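Local atomic coordinates of arylalkylamine N-Acetyltransferase 2 (Aedes aegypti, PDB entry 4FD5), a protein that probably transfers an acyl group from acyl-CoA to the amine of arylalkylamines such as dopamine and serotonin, as a GNAT-fold N-acyltransferase. Residues A171-Q177 and P210-K215; G48-L52 and I100-F105; N8-I14 and S65-N71; E156-L160 and C218-N222. All coordinates share one frame; numbering follows the deposited sequence.

Contact 1 of 4, residues A171-Q177 and P210-K215; sequences ATGAFSQ and PHEKLK
Gln177 reaches back from the first turn of helix 174-182 and grips two backbone carbonyls, Ala171 O and Lys213 O, where the strands pair. This is the tight side. Ala171 and Lys215 form an antiparallel hydrogen-bonded pair. Gln177 CG lies beside the backbone N (chi1 -72°) and the chain runs extended beyond it, carrying the amide back over the strand pair. Both N-H groups of the amide are used, nearly in its plane: NE2 lies 2.8 Å from Lys213 O and 2.9 Å from Ala171 O, above the plane of each carbonyl. Ala171 O thus takes Lys215 N on one face and Gln177 NE2 on the other. A primary amide suits this place because OE1 remains for two waters, one shared with Lys213 N, the other with Lys215 NZ.

The other end is looser. Just past Gly173, the N-cap, Ala174 N donates to His211 ND1 at 3.0 Å, in the imidazole plane, while exposed Phe175 and Pro210 touch through CE2 and CG, 3.8 Å apart. Thr172 and His211 lean on helix 35-39, Leu214 packs against helix 103-116, and strand 186-192 flanks strand 213-220 on its other edge.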
loop_
_atom_site.group_PDB
_atom_site.type_symbol
_atom_site.label_atom_id
_atom_site.label_comp_id
_atom_site.label_asym_id
_atom_site.label_seq_id
_atom_site.Cartn_x
_atom_site.Cartn_y
_atom_site.Cartn_z
ATOM N N ALA A 171 -0.728 -6.487 -1.275
ATOM C CA ALA A 171 -0.187 -6.155 -2.566
ATOM C C ALA A 171 -1.197 -6.490 -3.638
ATOM O O ALA A 171 -1.505 -7.657 -3.866
ATOM C CB ALA A 171 1.095 -6.920 -2.797
ATOM N N THR A 172 -1.720 -5.453 -4.276
ATOM C CA THR A 172 -2.776 -5.633 -5.267
ATOM C C THR A 172 -2.223 -5.842 -6.658
ATOM O O THR A 172 -2.946 -6.312 -7.536
ATOM C CB THR A 172 -3.712 -4.409 -5.306
ATOM O OG1 THR A 172 -2.952 -3.241 -5.651
ATOM C CG2 THR A 172 -4.364 -4.203 -3.950
ATOM N N GLY A 173 -0.959 -5.477 -6.860
ATOM C CA GLY A 173 -0.361 -5.508 -8.186
ATOM C C GLY A 173 0.843 -6.426 -8.318
ATOM O O GLY A 173 1.561 -6.685 -7.345
ATOM N N ALA A 174 1.083 -6.880 -9.543
ATOM C CA ALA A 174 2.158 -7.824 -9.825
ATOM C C ALA A 174 3.573 -7.290 -9.582
ATOM O O ALA A 174 4.466 -8.044 -9.183
ATOM C CB ALA A 174 2.036 -8.344 -11.260
ATOM N N PHE A 175 3.789 -6.003 -9.833
ATOM C CA PHE A 175 5.136 -5.464 -9.729
ATOM C C PHE A 175 5.578 -5.393 -8.269
ATOM O O PHE A 175 6.695 -5.807 -7.927
ATOM C CB PHE A 175 5.248 -4.100 -10.418
ATOM C CG PHE A 175 4.936 -4.143 -11.893
ATOM C CD1 PHE A 175 5.884 -4.601 -12.803
ATOM C CD2 PHE A 175 3.704 -3.728 -12.365
ATOM C CE1 PHE A 175 5.595 -4.645 -14.167
ATOM C CE2 PHE A 175 3.413 -3.776 -13.728
ATOM C CZ PHE A 175 4.361 -4.230 -14.617
ATOM N N SER A 176 4.691 -4.888 -7.408
ATOM C CA SER A 176 5.034 -4.780 -5.992
ATOM C C SER A 176 5.143 -6.179 -5.373
ATOM O O SER A 176 5.991 -6.426 -4.515
ATOM C CB SER A 176 4.052 -3.873 -5.238
ATOM O OG SER A 176 2.887 -4.565 -4.826
ATOM N N GLN A 177 4.299 -7.096 -5.834
ATOM C CA GLN A 177 4.420 -8.492 -5.409
ATOM C C GLN A 177 5.809 -9.044 -5.724
ATOM O O GLN A 177 6.444 -9.678 -4.867
ATOM C CB GLN A 177 3.339 -9.359 -6.067
ATOM C CG GLN A 177 1.943 -9.100 -5.489
ATOM C CD GLN A 177 0.802 -9.628 -6.351
ATOM O OE1 GLN A 177 1.006 -10.386 -7.304
ATOM N NE2 GLN A 177 -0.412 -9.222 -6.013
ATOM N N PRO A 210 -0.475 -6.782 -16.169
ATOM C CA PRO A 210 -0.242 -8.165 -15.740
ATOM C C PRO A 210 -0.818 -8.514 -14.369
ATOM O O PRO A 210 -0.418 -9.519 -13.783
ATOM C CB PRO A 210 1.279 -8.213 -15.637
ATOM C CG PRO A 210 1.621 -6.848 -15.124
ATOM C CD PRO A 210 0.651 -5.904 -15.795
ATOM N N HIS A 211 -1.742 -7.708 -13.864
ATOM C CA HIS A 211 -2.240 -7.914 -12.512
ATOM C C HIS A 211 -3.224 -9.057 -12.508
ATOM O O HIS A 211 -4.056 -9.167 -13.407
ATOM C CB HIS A 211 -2.828 -6.615 -11.983
ATOM C CG HIS A 211 -1.896 -5.463 -12.142
ATOM N ND1 HIS A 211 -0.674 -5.409 -11.509
ATOM C CD2 HIS A 211 -1.979 -4.345 -12.901
ATOM C CE1 HIS A 211 -0.048 -4.297 -11.859
ATOM N NE2 HIS A 211 -0.824 -3.632 -12.696
ATOM N N GLU A 212 -3.087 -9.942 -11.528
ATOM C CA GLU A 212 -3.856 -11.174 -11.511
ATOM C C GLU A 212 -4.499 -11.458 -10.158
ATOM O O GLU A 212 -5.636 -11.934 -10.082
ATOM C CB GLU A 212 -2.944 -12.331 -11.901
ATOM C CG GLU A 212 -3.647 -13.478 -12.571
ATOM C CD GLU A 212 -2.673 -14.372 -13.312
ATOM O OE1 GLU A 212 -2.785 -14.470 -14.553
ATOM O OE2 GLU A 212 -1.797 -14.968 -12.650
ATOM N N LYS A 213 -3.769 -11.162 -9.087
ATOM C CA LYS A 213 -4.173 -11.537 -7.734
ATOM C C LYS A 213 -3.945 -10.426 -6.734
ATOM O O LYS A 213 -3.066 -9.590 -6.916
ATOM C CB LYS A 213 -3.348 -12.736 -7.246
ATOM C CG LYS A 213 -3.549 -14.023 -8.002
ATOM C CD LYS A 213 -2.497 -15.056 -7.607
ATOM C CE LYS A 213 -2.700 -16.374 -8.347
ATOM N NZ LYS A 213 -1.793 -17.426 -7.833
ATOM N N LEU A 214 -4.745 -10.436 -5.677
ATOM C CA LEU A 214 -4.438 -9.678 -4.468
ATOM C C LEU A 214 -3.721 -10.650 -3.540
ATOM O O LEU A 214 -4.237 -11.737 -3.273
ATOM C CB LEU A 214 -5.717 -9.198 -3.794
ATOM C CG LEU A 214 -5.607 -8.783 -2.324
ATOM C CD1 LEU A 214 -4.663 -7.606 -2.145
ATOM C CD2 LEU A 214 -6.979 -8.428 -1.799
ATOM N N LYS A 215 -2.531 -10.284 -3.063
ATOM C CA LYS A 215 -1.805 -11.156 -2.139
ATOM C C LYS A 215 -1.526 -10.395 -0.859
ATOM O O LYS A 215 -0.963 -9.306 -0.908
ATOM C CB LYS A 215 -0.480 -11.623 -2.740
ATOM C CG LYS A 215 -0.605 -12.407 -4.038
ATOM C CD LYS A 215 0.753 -12.955 -4.485
ATOM C CE LYS A 215 0.616 -13.751 -5.779
ATOM N NZ LYS A 215 1.898 -14.408 -6.144
HETATM O O HOH W 1 -0.829 -10.937 -9.364
HETATM O O HOH W 2 2.714 -12.186 -8.232
#

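Contact 2 of 4, residues G48-L52 and I100-F105; sequences GHPLL and IQDESF
His49 and Asp102, the polar part of the contact, meet between the starts of two helices. His49 NE2 donates to Asp102 OD2 at 2.6 Å; the oxygen lies in the imidazole plane, whereas the nitrogen stands above the carboxylate plane, the two planes being 47° apart. Each partner also caps its own helix. His49 CG lies anti to the backbone N (chi1 -172°), which leaves ND1 facing the helix start, where it accepts weak bonds from Leu51 N and Leu52 N. Asp102 OD1 takes Phe105 N at 3.1 Å in a nearly straight bond. Imidazole suits its post because one nitrogen can accept while the other donates; the carboxylate has two acceptors, OD2 for the imidazole and OD1 for its own helix start.

The apolar part centres on Phe105. Leu51 CD1 sits over one face of the ring, 3.9 Å from its centroid, a CH-pi contact, and the same methyl touches Ile100 CG2. At the ring edge Leu52 CD2 comes within 4.0 Å of Phe105 CE2. Two successive leucines thus meet one ring at a face and at its edge.

The motif is a pair of side-chain N-caps: those of helices 50-60 and 103-116 are joined by a His-carboxylate hydrogen bond.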
loop_
_atom_site.group_PDB
_atom_site.type_symbol
_atom_site.label_atom_id
_atom_site.label_comp_id
_atom_site.label_asym_id
_atom_site.label_seq_id
_atom_site.Cartn_x
_atom_site.Cartn_y
_atom_site.Cartn_z
ATOM N N GLY A 48 -6.636 12.968 -8.250
ATOM C CA GLY A 48 -6.693 12.638 -6.840
ATOM C C GLY A 48 -8.072 12.193 -6.396
ATOM O O GLY A 48 -8.953 11.917 -7.207
ATOM N N HIS A 49 -8.263 12.125 -5.085
ATOM C CA HIS A 49 -9.507 11.634 -4.533
ATOM C C HIS A 49 -9.505 11.965 -3.050
ATOM O O HIS A 49 -8.519 11.732 -2.365
ATOM C CB HIS A 49 -9.568 10.121 -4.751
ATOM C CG HIS A 49 -10.879 9.510 -4.401
ATOM N ND1 HIS A 49 -11.233 9.202 -3.106
ATOM C CD2 HIS A 49 -11.923 9.133 -5.179
ATOM C CE1 HIS A 49 -12.444 8.675 -3.098
ATOM N NE2 HIS A 49 -12.883 8.619 -4.345
ATOM N N PRO A 50 -10.610 12.520 -2.534
ATOM C CA PRO A 50 -10.562 12.955 -1.132
ATOM C C PRO A 50 -10.274 11.829 -0.135
ATOM O O PRO A 50 -9.506 12.055 0.809
ATOM C CB PRO A 50 -11.958 13.535 -0.897
ATOM C CG PRO A 50 -12.418 13.948 -2.269
ATOM C CD PRO A 50 -11.865 12.917 -3.201
ATOM N N LEU A 51 -10.857 10.646 -0.329
ATOM C CA LEU A 51 -10.645 9.550 0.609
ATOM C C LEU A 51 -9.234 8.969 0.489
ATOM O O LEU A 51 -8.589 8.691 1.496
ATOM C CB LEU A 51 -11.698 8.451 0.417
ATOM C CG LEU A 51 -13.152 8.885 0.614
ATOM C CD1 LEU A 51 -14.087 7.714 0.366
ATOM C CD2 LEU A 51 -13.373 9.454 2.005
ATOM N N LEU A 52 -8.760 8.794 -0.739
ATOM C CA LEU A 52 -7.396 8.318 -0.946
ATOM C C LEU A 52 -6.387 9.236 -0.286
ATOM O O LEU A 52 -5.436 8.777 0.359
ATOM C CB LEU A 52 -7.064 8.228 -2.437
ATOM C CG LEU A 52 -7.835 7.235 -3.303
ATOM C CD1 LEU A 52 -7.310 7.295 -4.740
ATOM C CD2 LEU A 52 -7.726 5.817 -2.733
ATOM N N ILE A 100 -19.211 4.808 3.763
ATOM C CA ILE A 100 -18.706 5.397 2.519
ATOM C C ILE A 100 -19.785 5.650 1.452
ATOM O O ILE A 100 -20.582 4.762 1.147
ATOM C CB ILE A 100 -17.588 4.524 1.914
ATOM C CG1 ILE A 100 -16.489 4.271 2.954
ATOM C CG2 ILE A 100 -17.022 5.182 0.665
ATOM C CD1 ILE A 100 -15.584 3.085 2.644
ATOM N N GLN A 101 -19.791 6.853 0.878
ATOM C CA GLN A 101 -20.723 7.190 -0.207
ATOM C C GLN A 101 -20.166 6.897 -1.600
ATOM O O GLN A 101 -20.901 6.895 -2.587
ATOM C CB GLN A 101 -21.134 8.659 -0.137
ATOM C CG GLN A 101 -21.904 9.031 1.112
ATOM C CD GLN A 101 -22.405 10.461 1.068
ATOM O OE1 GLN A 101 -22.499 11.063 -0.005
ATOM N NE2 GLN A 101 -22.720 11.016 2.234
ATOM N N ASP A 102 -18.862 6.665 -1.679
ATOM C CA ASP A 102 -18.220 6.357 -2.940
ATOM C C ASP A 102 -18.331 4.852 -3.161
ATOM O O ASP A 102 -17.607 4.079 -2.537
ATOM C CB ASP A 102 -16.747 6.785 -2.879
ATOM C CG ASP A 102 -16.063 6.752 -4.238
ATOM O OD1 ASP A 102 -16.242 5.766 -4.980
ATOM O OD2 ASP A 102 -15.344 7.724 -4.571
ATOM N N GLU A 103 -19.258 4.450 -4.029
ATOM C CA GLU A 103 -19.473 3.042 -4.384
ATOM C C GLU A 103 -18.187 2.274 -4.700
ATOM O O GLU A 103 -17.960 1.152 -4.209
ATOM C CB GLU A 103 -20.330 2.987 -5.644
ATOM C CG GLU A 103 -21.736 2.513 -5.473
ATOM C CD GLU A 103 -22.420 2.382 -6.820
ATOM O OE1 GLU A 103 -22.518 3.406 -7.531
ATOM O OE2 GLU A 103 -22.831 1.256 -7.180
ATOM N N SER A 104 -17.370 2.878 -5.555
ATOM C CA SER A 104 -16.144 2.248 -6.048
ATOM C C SER A 104 -15.152 2.021 -4.902
ATOM O O SER A 104 -14.582 0.913 -4.701
ATOM C CB SER A 104 -15.505 3.144 -7.109
ATOM O OG SER A 104 -16.352 3.297 -8.240
ATOM N N PHE A 105 -14.955 3.084 -4.131
ATOM C CA PHE A 105 -14.072 3.003 -2.979
ATOM C C PHE A 105 -14.544 1.892 -2.051
ATOM O O PHE A 105 -13.748 1.093 -1.561
ATOM C CB PHE A 105 -14.021 4.335 -2.238
ATOM C CG PHE A 105 -13.007 4.363 -1.135
ATOM C CD1 PHE A 105 -13.366 4.021 0.158
ATOM C CD2 PHE A 105 -11.692 4.707 -1.394
ATOM C CE1 PHE A 105 -12.434 4.034 1.180
ATOM C CE2 PHE A 105 -10.750 4.724 -0.370
ATOM C CZ PHE A 105 -11.126 4.386 0.912
#

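Contact 3 of 4, residues N8-I14 and S65-N71; sequences NIRFETI and SIMAISN
Backbone hydrogen bonds hold Arg10 to Ile69 and Glu12 to Met67, each an antiparallel hydrogen-bonded pair with N-to-O distances of 2.9 Å in both directions. Ile14 N continues the register by donating to Ser65 O. Between these pairs Phe11 faces Ala68 and Thr13 faces Ile66 as non-hydrogen-bonded pairs, where CA-H...O contacts such as Phe11 CA to Met67 O (3.2 Å) supplement the N-H...O bonds. Water adds to both ends: one molecule donates to Asn8 O and Ile69 O, another lies between Ile14 O and Ser65 N.

Apolar contacts differ on the two faces. On that of Phe11, the small Ala68 leaves room for larger neighbours: its CB touches Phe11 CE2 at 3.6 Å and Ile9 CG2 at 3.7 Å. Helix 147-161 covers this face through Leu147, Lys150 and Lys154. On the other, Met67 CB and CG lie against Ile14 CG1, and the extended thioether chain carries CE to Glu12 CB, 3.9 Å away. Its flexible, unbranched shape suits a place shared with Tyr18 and Val78.

Charged groups lie on the same face as Met67. Arg10 runs beside Ile69 in the same direction and bends at chi3 (66°), laying one guanidinium face over Ile69 CG2, 3.4 Å from NH2. At the guanidinium edge, NE forms a salt bridge with Glu12 OE2 at 3.1 Å.

This is regular antiparallel pairing at a sheet border: strand 10-13 is the outermost strand on one side of the mixed sheet of the GNAT fold, next to strand 66-69.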
loop_
_atom_site.group_PDB
_atom_site.type_symbol
_atom_site.label_atom_id
_atom_site.label_comp_id
_atom_site.label_asym_id
_atom_site.label_seq_id
_atom_site.Cartn_x
_atom_site.Cartn_y
_atom_site.Cartn_z
ATOM N N ASN A 8 22.313 10.945 -7.904
ATOM C CA ASN A 8 22.616 10.685 -6.517
ATOM C C ASN A 8 21.285 10.839 -5.793
ATOM O O ASN A 8 20.917 11.930 -5.362
ATOM C CB ASN A 8 23.665 11.648 -5.972
ATOM C CG ASN A 8 25.045 11.021 -5.909
ATOM O OD1 ASN A 8 25.178 9.809 -5.728
ATOM N ND2 ASN A 8 26.081 11.841 -6.071
ATOM N N ILE A 9 20.543 9.741 -5.724
ATOM C CA ILE A 9 19.251 9.719 -5.061
ATOM C C ILE A 9 19.490 9.513 -3.575
ATOM O O ILE A 9 20.363 8.740 -3.178
ATOM C CB ILE A 9 18.360 8.581 -5.613
ATOM C CG1 ILE A 9 18.093 8.774 -7.109
ATOM C CG2 ILE A 9 17.049 8.503 -4.852
ATOM C CD1 ILE A 9 17.118 9.881 -7.422
ATOM N N ARG A 10 18.708 10.214 -2.762
ATOM C CA ARG A 10 18.822 10.169 -1.319
ATOM C C ARG A 10 17.542 9.538 -0.773
ATOM O O ARG A 10 16.474 9.712 -1.354
ATOM C CB ARG A 10 18.963 11.605 -0.810
ATOM C CG ARG A 10 19.354 11.753 0.625
ATOM C CD ARG A 10 19.717 13.208 0.927
ATOM N NE ARG A 10 18.576 14.121 0.813
ATOM C CZ ARG A 10 18.315 14.877 -0.251
ATOM N NH1 ARG A 10 19.109 14.836 -1.313
ATOM N NH2 ARG A 10 17.254 15.677 -0.257
ATOM N N PHE A 11 17.652 8.787 0.314
ATOM C CA PHE A 11 16.464 8.229 0.975
ATOM C C PHE A 11 16.276 8.892 2.324
ATOM O O PHE A 11 17.232 9.029 3.104
ATOM C CB PHE A 11 16.563 6.704 1.116
ATOM C CG PHE A 11 16.653 5.999 -0.193
ATOM C CD1 PHE A 11 17.886 5.761 -0.777
ATOM C CD2 PHE A 11 15.511 5.610 -0.870
ATOM C CE1 PHE A 11 17.979 5.126 -1.999
ATOM C CE2 PHE A 11 15.594 4.978 -2.097
ATOM C CZ PHE A 11 16.829 4.736 -2.662
ATOM N N GLU A 12 15.047 9.323 2.592
ATOM C CA GLU A 12 14.751 10.042 3.827
ATOM C C GLU A 12 13.394 9.625 4.372
ATOM O O GLU A 12 12.507 9.255 3.616
ATOM C CB GLU A 12 14.716 11.551 3.574
ATOM C CG GLU A 12 15.970 12.139 2.923
ATOM C CD GLU A 12 17.156 12.176 3.869
ATOM O OE1 GLU A 12 16.949 12.040 5.095
ATOM O OE2 GLU A 12 18.296 12.344 3.385
ATOM N N THR A 13 13.228 9.715 5.685
ATOM C CA THR A 13 11.898 9.554 6.274
ATOM C C THR A 13 11.077 10.786 5.886
ATOM O O THR A 13 11.599 11.897 5.896
ATOM C CB THR A 13 11.993 9.414 7.805
ATOM O OG1 THR A 13 12.813 8.282 8.134
ATOM C CG2 THR A 13 10.602 9.243 8.420
ATOM N N ILE A 14 9.800 10.607 5.538
ATOM C CA ILE A 14 9.006 11.725 5.026
ATOM C C ILE A 14 8.472 12.569 6.162
ATOM O O ILE A 14 7.709 12.081 6.998
ATOM C CB ILE A 14 7.816 11.253 4.154
ATOM C CG1 ILE A 14 8.336 10.310 3.059
ATOM C CG2 ILE A 14 7.115 12.463 3.524
ATOM C CD1 ILE A 14 7.267 9.759 2.133
ATOM N N SER A 65 7.205 6.557 6.822
ATOM C CA SER A 65 7.263 6.465 5.363
ATOM C C SER A 65 8.622 6.926 4.839
ATOM O O SER A 65 9.272 7.768 5.452
ATOM C CB SER A 65 6.156 7.307 4.728
ATOM O OG SER A 65 4.885 6.854 5.168
ATOM N N ILE A 66 9.030 6.393 3.685
ATOM C CA ILE A 66 10.335 6.725 3.102
ATOM C C ILE A 66 10.141 7.353 1.723
ATOM O O ILE A 66 9.284 6.919 0.965
ATOM C CB ILE A 66 11.172 5.453 2.899
ATOM C CG1 ILE A 66 11.267 4.637 4.190
ATOM C CG2 ILE A 66 12.553 5.798 2.339
ATOM C CD1 ILE A 66 12.046 5.288 5.258
ATOM N N MET A 67 10.897 8.401 1.414
ATOM C CA MET A 67 10.962 8.933 0.064
ATOM C C MET A 67 12.364 8.781 -0.511
ATOM O O MET A 67 13.384 8.837 0.214
ATOM C CB MET A 67 10.554 10.416 0.017
ATOM C CG MET A 67 11.354 11.288 0.947
ATOM S SD MET A 67 10.733 12.984 0.889
ATOM C CE MET A 67 11.939 13.780 1.969
ATOM N N ALA A 68 12.387 8.547 -1.816
ATOM C CA ALA A 68 13.575 8.691 -2.621
ATOM C C ALA A 68 13.461 10.043 -3.297
ATOM O O ALA A 68 12.499 10.325 -4.041
ATOM C CB ALA A 68 13.655 7.582 -3.673
ATOM N N ILE A 69 14.456 10.876 -3.018
ATOM C CA ILE A 69 14.445 12.257 -3.466
ATOM C C ILE A 69 15.741 12.575 -4.234
ATOM O O ILE A 69 16.832 12.180 -3.829
ATOM C CB ILE A 69 14.176 13.193 -2.247
ATOM C CG1 ILE A 69 13.939 14.625 -2.699
ATOM C CG2 ILE A 69 15.286 13.115 -1.252
ATOM C CD1 ILE A 69 13.306 15.482 -1.609
ATOM N N SER A 70 15.601 13.248 -5.364
ATOM C CA SER A 70 16.736 13.484 -6.251
ATOM C C SER A 70 17.544 14.701 -5.815
ATOM O O SER A 70 17.160 15.403 -4.878
ATOM C CB SER A 70 16.269 13.645 -7.696
ATOM O OG SER A 70 15.496 14.818 -7.846
ATOM N N ASN A 71 18.664 14.939 -6.496
ATOM C CA ASN A 71 19.556 16.063 -6.181
ATOM C C ASN A 71 18.859 17.421 -6.244
ATOM O O ASN A 71 19.193 18.336 -5.485
ATOM C CB ASN A 71 20.770 16.053 -7.112
ATOM C CG ASN A 71 20.408 16.404 -8.550
ATOM O OD1 ASN A 71 19.335 16.052 -9.038
ATOM N ND2 ASN A 71 21.308 17.110 -9.232
HETATM O O HOH W 3 19.634 13.591 -3.849
HETATM O O HOH W 4 6.361 9.557 7.279
#

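Contact 4 of 4, residues E156-L160 and C218-N222; sequences EELAL and CKVIN
Glu156 holds CG anti to its backbone N (chi1 -180°) and stays extended beyond it, reaching out from helix 147-161; Lys219 is likewise extended through every torsion from strand 213-220, with chi1 at -175°. The two long chains cross at about a right angle, and their charged ends meet. Lys219 NZ donates to Glu156 OE1 at 2.8 Å in a salt bridge, and the oxygen receives it on its syn lone pair, the side of OE2. Length suits both residues to this place, since together they span from helix to strand. Glu156 OE2 turns instead to a water, which donates to it at 2.8 Å and to Ile221 O at 3.1 Å.

Beside the ion pair Ile221 forms the hydrocarbon part: CG2 lies against the Glu156 carboxylate carbon CD at 3.6 Å, while CD1 reaches Ala159 CB at 3.7 Å and Leu160 CD2 at 3.8 Å. Ala159, being small, lets the isoleucine come close to the helix. Leu160 CD2 also touches Asn222 CB, 3.7 Å away, so the last residue is included.

Lys219 NZ has a further acceptor in Leu183 O, and Met167 of strand 166-171 touches both Glu156 and Ile221. A carboxylate and an ammonium beside hydrocarbon would probably each stabilise the other's charged form, so the contact pairs electrostatic attraction with apolar packing at the carboxyl terminus.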
loop_
_atom_site.group_PDB
_atom_site.type_symbol
_atom_site.label_atom_id
_atom_site.label_comp_id
_atom_site.label_asym_id
_atom_site.label_seq_id
_atom_site.Cartn_x
_atom_site.Cartn_y
_atom_site.Cartn_z
ATOM N N GLU A 156 12.423 -1.601 5.657
ATOM C CA GLU A 156 12.754 -2.642 6.623
ATOM C C GLU A 156 13.792 -2.160 7.625
ATOM O O GLU A 156 13.674 -2.448 8.819
ATOM C CB GLU A 156 13.233 -3.915 5.940
ATOM C CG GLU A 156 13.576 -5.001 6.949
ATOM C CD GLU A 156 13.928 -6.326 6.309
ATOM O OE1 GLU A 156 13.444 -6.599 5.191
ATOM O OE2 GLU A 156 14.704 -7.093 6.938
ATOM N N GLU A 157 14.796 -1.428 7.138
ATOM C CA GLU A 157 15.804 -0.842 8.038
ATOM C C GLU A 157 15.153 0.038 9.110
ATOM O O GLU A 157 15.466 -0.081 10.304
ATOM C CB GLU A 157 16.849 -0.056 7.248
ATOM C CG GLU A 157 17.733 -0.923 6.358
ATOM C CD GLU A 157 18.698 -0.104 5.503
ATOM O OE1 GLU A 157 18.716 1.135 5.635
ATOM O OE2 GLU A 157 19.433 -0.699 4.690
ATOM N N LEU A 158 14.228 0.901 8.689
ATOM C CA LEU A 158 13.524 1.766 9.638
ATOM C C LEU A 158 12.643 0.951 10.587
ATOM O O LEU A 158 12.615 1.206 11.781
ATOM C CB LEU A 158 12.687 2.813 8.903
ATOM C CG LEU A 158 11.945 3.786 9.818
ATOM C CD1 LEU A 158 12.913 4.518 10.742
ATOM C CD2 LEU A 158 11.114 4.773 8.986
ATOM N N ALA A 159 11.913 -0.020 10.048
ATOM C CA ALA A 159 11.065 -0.878 10.868
ATOM C C ALA A 159 11.885 -1.530 11.982
ATOM O O ALA A 159 11.468 -1.534 13.134
ATOM C CB ALA A 159 10.393 -1.953 10.007
ATOM N N LEU A 160 13.045 -2.073 11.625
ATOM C CA LEU A 160 13.916 -2.743 12.590
ATOM C C LEU A 160 14.405 -1.748 13.643
ATOM O O LEU A 160 14.417 -2.038 14.846
ATOM C CB LEU A 160 15.105 -3.390 11.888
ATOM C CG LEU A 160 14.932 -4.762 11.275
ATOM C CD1 LEU A 160 16.185 -5.180 10.491
ATOM C CD2 LEU A 160 14.591 -5.795 12.347
ATOM N N CYS A 218 3.753 -11.198 4.036
ATOM C CA CYS A 218 4.427 -10.735 5.244
ATOM C C CYS A 218 5.857 -11.250 5.396
ATOM O O CYS A 218 6.277 -12.190 4.725
ATOM C CB CYS A 218 3.599 -11.081 6.480
ATOM S SG CYS A 218 3.586 -12.840 6.840
ATOM N N LYS A 219 6.605 -10.607 6.276
ATOM C CA LYS A 219 7.988 -10.990 6.511
ATOM C C LYS A 219 8.303 -10.822 7.987
ATOM O O LYS A 219 8.016 -9.774 8.567
ATOM C CB LYS A 219 8.932 -10.116 5.679
ATOM C CG LYS A 219 10.389 -10.523 5.777
ATOM C CD LYS A 219 11.305 -9.596 5.007
ATOM C CE LYS A 219 12.739 -10.130 5.103
ATOM N NZ LYS A 219 13.734 -9.252 4.454
ATOM N N VAL A 220 8.882 -11.854 8.593
ATOM C CA VAL A 220 9.434 -11.711 9.933
ATOM C C VAL A 220 10.836 -11.126 9.797
ATOM O O VAL A 220 11.685 -11.692 9.094
ATOM C CB VAL A 220 9.504 -13.051 10.682
ATOM C CG1 VAL A 220 10.200 -12.838 12.042
ATOM C CG2 VAL A 220 8.114 -13.608 10.874
ATOM N N ILE A 221 11.074 -9.991 10.448
ATOM C CA ILE A 221 12.327 -9.264 10.256
ATOM C C ILE A 221 13.255 -9.299 11.468
ATOM O O ILE A 221 14.456 -9.069 11.336
ATOM C CB ILE A 221 12.087 -7.805 9.810
ATOM C CG1 ILE A 221 11.250 -7.048 10.838
ATOM C CG2 ILE A 221 11.432 -7.772 8.423
ATOM C CD1 ILE A 221 11.219 -5.524 10.587
ATOM N N ASN A 222 12.698 -9.577 12.640
ATOM C CA ASN A 222 13.507 -9.769 13.843
ATOM C C ASN A 222 12.928 -10.874 14.717
ATOM O O ASN A 222 11.716 -11.105 14.712
ATOM C CB ASN A 222 13.620 -8.472 14.646
ATOM C CG ASN A 222 14.706 -8.539 15.710
ATOM O OD1 ASN A 222 15.718 -9.227 15.540
ATOM N ND2 ASN A 222 14.503 -7.829 16.813
HETATM O O HOH W 5 15.377 -9.308 8.427
#

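In the fold
Contacts 1, 3 and 4 all reach the seven-stranded mixed sheet, whereas contact 2 joins the starts of helices 50-60 and 103-116. Strand 213-220 serves contact 1 near its beginning and contact 4 at its end, their centres about 21 Å apart; along the chain contact 1 is nested within the loop that contact 4 closes. Contacts 2 and 3 interleave in sequence, with centres about 29 Å apart. Contacts 3 and 4, about 19 Å between centres, touch where Leu158 packs on Ile66 and Thr13. Contact 2 lies across the chain's centre from contact 4. Contact 3 ties the amino-terminal strand, and contact 4 the carboxyl-terminal residues, into the single GNAT domain.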